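Local coordinates for protein phosphatase Slingshot homolog 2 (Homo sapiens, PDB 2NT2) that dephosphorylates and activates cofilin through its dual-specificity phosphatase domain, the part present here, and so regulates actin filament dynamics, at residues I40-F43 and E49-N52; A103-G108 and E136-I141. The protein carries 1 engineered substitution. All blocks are in the same frame, centred on the assembly; numbering follows the deposited sequence.

Interaction 1: residues I40-F43 and E49-N52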
loop_
_atom_site.group_PDB
_atom_site.type_symbol
_atom_site.label_atom_id
_atom_site.label_comp_id
_atom_site.label_asym_id
_atom_site.label_seq_id
_atom_site.Cartn_x
_atom_site.Cartn_y
_atom_site.Cartn_z
ATOM N N ILE A 40 -0.470 -9.248 11.041
ATOM C CA ILE A 40 0.969 -9.408 10.820
ATOM C C ILE A 40 1.736 -8.380 11.645
ATOM O O ILE A 40 1.307 -7.238 11.788
ATOM C CB ILE A 40 1.353 -9.287 9.340
ATOM C CG1 ILE A 40 0.844 -10.462 8.486
ATOM C CG2 ILE A 40 2.847 -9.135 9.147
ATOM C CD1 ILE A 40 -0.463 -10.111 7.813
ATOM N N ASP A 41 2.865 -8.813 12.185
ATOM C CA ASP A 41 3.691 -7.994 13.050
ATOM C C ASP A 41 4.566 -7.007 12.283
ATOM O O ASP A 41 4.809 -7.174 11.091
ATOM C CB ASP A 41 4.575 -8.914 13.914
ATOM C CG ASP A 41 3.724 -9.852 14.753
ATOM O OD1 ASP A 41 3.910 -11.084 14.664
ATOM O OD2 ASP A 41 2.844 -9.363 15.490
ATOM N N ASN A 42 5.021 -6.001 13.016
ATOM C CA ASN A 42 6.126 -5.121 12.709
ATOM C C ASN A 42 7.438 -5.827 13.077
ATOM O O ASN A 42 7.849 -5.823 14.236
ATOM C CB ASN A 42 6.040 -3.811 13.485
ATOM C CG ASN A 42 4.896 -2.911 13.085
ATOM O OD1 ASN A 42 4.721 -1.840 13.673
ATOM N ND2 ASN A 42 4.127 -3.324 12.083
ATOM N N PHE A 43 8.057 -6.467 12.098
ATOM C CA PHE A 43 9.206 -7.322 12.318
ATOM C C PHE A 43 10.422 -6.593 12.857
ATOM O O PHE A 43 11.195 -7.173 13.630
ATOM C CB PHE A 43 9.565 -8.031 10.997
ATOM C CG PHE A 43 8.449 -8.959 10.529
ATOM C CD1 PHE A 43 8.118 -10.089 11.260
ATOM C CD2 PHE A 43 7.748 -8.688 9.368
ATOM C CE1 PHE A 43 7.108 -10.936 10.844
ATOM C CE2 PHE A 43 6.734 -9.530 8.946
ATOM C CZ PHE A 43 6.412 -10.653 9.685
ATOM N N GLU A 49 10.550 2.915 10.513
ATOM C CA GLU A 49 9.376 3.667 10.925
ATOM C C GLU A 49 8.108 2.999 10.388
ATOM O O GLU A 49 7.981 2.834 9.172
ATOM C CB GLU A 49 9.479 5.089 10.384
ATOM C CG GLU A 49 9.559 6.154 11.464
ATOM C CD GLU A 49 8.676 7.344 11.126
ATOM O OE1 GLU A 49 7.446 7.170 10.993
ATOM O OE2 GLU A 49 9.224 8.457 10.994
ATOM N N TYR A 50 7.204 2.639 11.288
ATOM C CA TYR A 50 6.012 1.880 10.945
ATOM C C TYR A 50 4.732 2.705 11.025
ATOM O O TYR A 50 4.616 3.609 11.848
ATOM C CB TYR A 50 5.867 0.655 11.859
ATOM C CG TYR A 50 6.831 -0.456 11.517
ATOM C CD1 TYR A 50 8.025 -0.587 12.217
ATOM C CD2 TYR A 50 6.554 -1.363 10.502
ATOM C CE1 TYR A 50 8.912 -1.595 11.911
ATOM C CE2 TYR A 50 7.447 -2.375 10.198
ATOM C CZ TYR A 50 8.623 -2.485 10.905
ATOM O OH TYR A 50 9.520 -3.488 10.615
ATOM N N HIS A 51 3.783 2.345 10.168
ATOM C CA HIS A 51 2.404 2.795 10.269
ATOM C C HIS A 51 1.459 1.615 10.042
ATOM O O HIS A 51 1.607 0.867 9.074
ATOM C CB HIS A 51 2.094 3.924 9.290
ATOM C CG HIS A 51 0.822 4.657 9.626
ATOM N ND1 HIS A 51 0.815 5.809 10.377
ATOM C CD2 HIS A 51 -0.472 4.410 9.327
ATOM C CE1 HIS A 51 -0.424 6.244 10.528
ATOM N NE2 HIS A 51 -1.228 5.406 9.896
ATOM N N ASN A 52 0.503 1.424 10.943
ATOM C CA ASN A 52 -0.320 0.216 10.898
ATOM C C ASN A 52 -1.795 0.523 10.681
ATOM O O ASN A 52 -2.353 1.429 11.300
ATOM C CB ASN A 52 -0.107 -0.581 12.190
ATOM C CG ASN A 52 1.301 -1.141 12.279
ATOM O OD1 ASN A 52 1.512 -2.335 12.046
ATOM N ND2 ASN A 52 2.276 -0.293 12.593
#
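Y50, near the start of edge strand 49-52, presents one face of its phenol ring to the side chain of N42 from the loop 40-43. CB of N42 sits 3.7 Å from the centroid of the Y50 ring and only 3° off the ring normal, a CH-pi contact over the face. Beyond it the amide of N42 reaches back along the ring toward the strand, nearly parallel to it, the two planes 11° apart, with CG of N42 3.4 Å from CD2 of Y50. The amide oxygen OD1 of N42 ends 3.3 Å from CB of Y50. At the other end of the ring, OH of Y50 comes near the backbone N of F43, but its hydrogen bond is to the backbone N of F44, just past the loop segment. H51 points away from the loop.

N52 then reaches N42 from the opposite direction, and the two carboxamides pair. ND2 of N42 donates to OD1 of N52 at 2.8 Å, and ND2 of N52 returns a bond to OD1 of N42 at 3.1 Å. Each donor lies in the carbonyl plane of its acceptor, on a lone pair, but each acceptor oxygen lies somewhat out of the donor amide's plane, the amides being twisted 36° against each other. With CG beside the backbone N, N42 can span both strand residues at once.

The loop between strands 30-35 and 49-52 is thus joined to the sheet edge by a reciprocal amide pair and an amide-on-ring stack. Two bonds fix the rotation of both amides, and the stack holds that of N42 nearly flat over the phenol.

Interaction 2: residues A103-G108 and E136-I141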
loop_
_atom_site.group_PDB
_atom_site.type_symbol
_atom_site.label_atom_id
_atom_site.label_comp_id
_atom_site.label_asym_id
_atom_site.label_seq_id
_atom_site.Cartn_x
_atom_site.Cartn_y
_atom_site.Cartn_z
ATOM N N ALA A 103 -2.068 6.317 -5.713
ATOM C CA ALA A 103 -1.762 6.753 -7.071
ATOM C C ALA A 103 -2.874 7.610 -7.660
ATOM O O ALA A 103 -2.618 8.631 -8.309
ATOM C CB ALA A 103 -1.477 5.554 -7.961
ATOM N N MET A 104 -4.125 7.226 -7.423
ATOM C CA MET A 104 -5.265 8.043 -7.844
ATOM C C MET A 104 -5.167 9.440 -7.234
ATOM O O MET A 104 -5.224 10.460 -7.913
ATOM C CB MET A 104 -6.576 7.405 -7.393
ATOM C CG MET A 104 -7.032 6.203 -8.191
ATOM S SD MET A 104 -8.343 5.265 -7.380
ATOM C CE MET A 104 -9.699 6.424 -7.436
ATOM N N LYS A 105 -5.010 9.456 -5.913
ATOM C CA LYS A 105 -4.887 10.711 -5.185
ATOM C C LYS A 105 -3.655 11.506 -5.608
ATOM O O LYS A 105 -3.749 12.681 -5.964
ATOM C CB LYS A 105 -4.824 10.444 -3.676
ATOM C CG LYS A 105 -4.929 11.723 -2.855
ATOM C CD LYS A 105 -5.593 11.476 -1.508
ATOM C CE LYS A 105 -5.218 12.580 -0.525
ATOM N NZ LYS A 105 -5.492 13.930 -1.096
ATOM N N GLU A 106 -2.499 10.858 -5.559
ATOM C CA GLU A 106 -1.209 11.504 -5.756
ATOM C C GLU A 106 -1.020 12.024 -7.169
ATOM O O GLU A 106 -0.670 13.196 -7.359
ATOM C CB GLU A 106 -0.082 10.537 -5.383
ATOM C CG GLU A 106 1.328 11.057 -5.546
ATOM C CD GLU A 106 1.626 12.306 -4.749
ATOM O OE1 GLU A 106 1.662 12.275 -3.504
ATOM O OE2 GLU A 106 1.836 13.363 -5.388
ATOM N N TYR A 107 -1.229 11.181 -8.186
ATOM C CA TYR A 107 -0.960 11.646 -9.548
ATOM C C TYR A 107 -2.242 11.992 -10.291
ATOM O O TYR A 107 -2.201 12.373 -11.462
ATOM C CB TYR A 107 -0.122 10.612 -10.313
ATOM C CG TYR A 107 1.119 10.209 -9.535
ATOM C CD1 TYR A 107 1.323 8.886 -9.166
ATOM C CD2 TYR A 107 2.078 11.142 -9.161
ATOM C CE1 TYR A 107 2.452 8.518 -8.455
ATOM C CE2 TYR A 107 3.206 10.781 -8.450
ATOM C CZ TYR A 107 3.391 9.457 -8.099
ATOM O OH TYR A 107 4.509 9.085 -7.392
ATOM N N GLY A 108 -3.367 11.871 -9.594
ATOM C CA GLY A 108 -4.676 12.200 -10.119
ATOM C C GLY A 108 -5.102 11.264 -11.236
ATOM O O GLY A 108 -5.744 11.665 -12.206
ATOM N N GLU A 136 -13.758 2.577 -6.392
ATOM C CA GLU A 136 -14.735 3.255 -7.229
ATOM C C GLU A 136 -15.362 4.428 -6.476
ATOM O O GLU A 136 -15.558 5.507 -7.027
ATOM C CB GLU A 136 -15.855 2.311 -7.650
ATOM C CG GLU A 136 -15.538 1.356 -8.777
ATOM C CD GLU A 136 -16.625 0.298 -8.934
ATOM O OE1 GLU A 136 -17.762 0.546 -8.470
ATOM O OE2 GLU A 136 -16.315 -0.769 -9.511
ATOM N N GLU A 137 -15.688 4.196 -5.201
ATOM C CA GLU A 137 -16.180 5.308 -4.389
ATOM C C GLU A 137 -15.109 6.401 -4.308
ATOM O O GLU A 137 -15.394 7.563 -4.588
ATOM C CB GLU A 137 -16.583 4.850 -2.986
ATOM C CG GLU A 137 -17.264 5.936 -2.171
ATOM C CD GLU A 137 -17.969 5.442 -0.929
ATOM O OE1 GLU A 137 -18.468 6.308 -0.171
ATOM O OE2 GLU A 137 -18.027 4.212 -0.711
ATOM N N TYR A 138 -13.907 5.991 -3.926
ATOM C CA TYR A 138 -12.783 6.898 -3.712
ATOM C C TYR A 138 -12.629 7.828 -4.910
ATOM O O TYR A 138 -12.516 9.044 -4.768
ATOM C CB TYR A 138 -11.507 6.100 -3.486
ATOM C CG TYR A 138 -10.319 6.866 -2.968
ATOM C CD1 TYR A 138 -10.433 7.685 -1.858
ATOM C CD2 TYR A 138 -9.076 6.772 -3.585
ATOM C CE1 TYR A 138 -9.357 8.397 -1.367
ATOM C CE2 TYR A 138 -7.987 7.479 -3.102
ATOM C CZ TYR A 138 -8.134 8.288 -1.994
ATOM O OH TYR A 138 -7.064 8.996 -1.499
ATOM N N GLN A 139 -12.674 7.226 -6.093
ATOM C CA GLN A 139 -12.684 7.964 -7.349
ATOM C C GLN A 139 -13.746 9.060 -7.337
ATOM O O GLN A 139 -13.439 10.235 -7.539
ATOM C CB GLN A 139 -12.940 6.997 -8.502
ATOM C CG GLN A 139 -12.866 7.633 -9.886
ATOM C CD GLN A 139 -12.893 6.558 -10.959
ATOM O OE1 GLN A 139 -13.768 5.692 -10.929
ATOM N NE2 GLN A 139 -11.932 6.607 -11.871
ATOM N N GLY A 140 -14.989 8.669 -7.075
ATOM C CA GLY A 140 -16.076 9.625 -6.986
ATOM C C GLY A 140 -15.797 10.692 -5.946
ATOM O O GLY A 140 -16.064 11.872 -6.158
ATOM N N ILE A 141 -15.238 10.285 -4.807
ATOM C CA ILE A 141 -14.934 11.255 -3.760
ATOM C C ILE A 141 -13.836 12.206 -4.217
ATOM O O ILE A 141 -13.896 13.420 -4.018
ATOM C CB ILE A 141 -14.523 10.575 -2.444
ATOM C CG1 ILE A 141 -15.654 9.824 -1.744
ATOM C CG2 ILE A 141 -13.892 11.602 -1.512
ATOM C CD1 ILE A 141 -15.213 8.693 -0.845
#
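Within the helical part of the phosphatase domain, helix 94-107 nears its C-terminal end beside the C-terminal helix 129-143, and M104 bridges to Y138 and Q139. The axes of the short segments 103-107 and 136-141 run nearly in the same direction, 22° apart, and approach no closer than 10.6 Å, a spacing spanned by long side chains.

M104 reaches across with its thioether. Its sulfur lies at the edge of the Y138 ring, SD being 5.5 Å from the ring centroid and 80° off the normal, which makes this a Met-aromatic contact. The terminal methyl goes further: CE of M104 is 3.9 Å from CD2 of Y138 and 3.5 Å from CB of Q139. A bend at the last torsion (chi3 67°) carries that methyl past the ring to the backbone of the facing helix, where it lies 3.4 Å from CA of Q139.

Y138 answers from the opposite direction, its CG anti to the backbone N, and slides past M104 so that its OH comes 3.4 Å from CB of K105. These two side chains, K105 and Y138, cross at about a right angle. W67 meets the Y138 ring edge-to-face, while K105 makes a cation-pi contact with Y71 of helix 67-79. L111 and A114 of helix 111-121 also pack on M104.

The contact therefore depends on dispersion and shape: a flexible thioether packs against the edge of Y138 and the backbone of the same helix at Q139, and the charge carried by K105 is directed instead to an aromatic ring on helix 67-79.

Overall arrangement
The two contacts lie on opposite sides of the chain's centre, their own centres about 25 Å apart, and share no helix or strand. Interaction 1 is a surface contact local in sequence, tying a loop to the edge strand 49-52 that follows it; the side chain of F43 there is about 11 Å from that of S88, the engineered replacement of the catalytic phosphocysteine residue. Interaction 2 is partly buried, joins two helices more distant in sequence and lies away from the active site. Both use a tyrosine ring, one covered on its face beside paired amides, the other met at its edge by sulfur: directional polar bonding at the surface, apolar packing between helices.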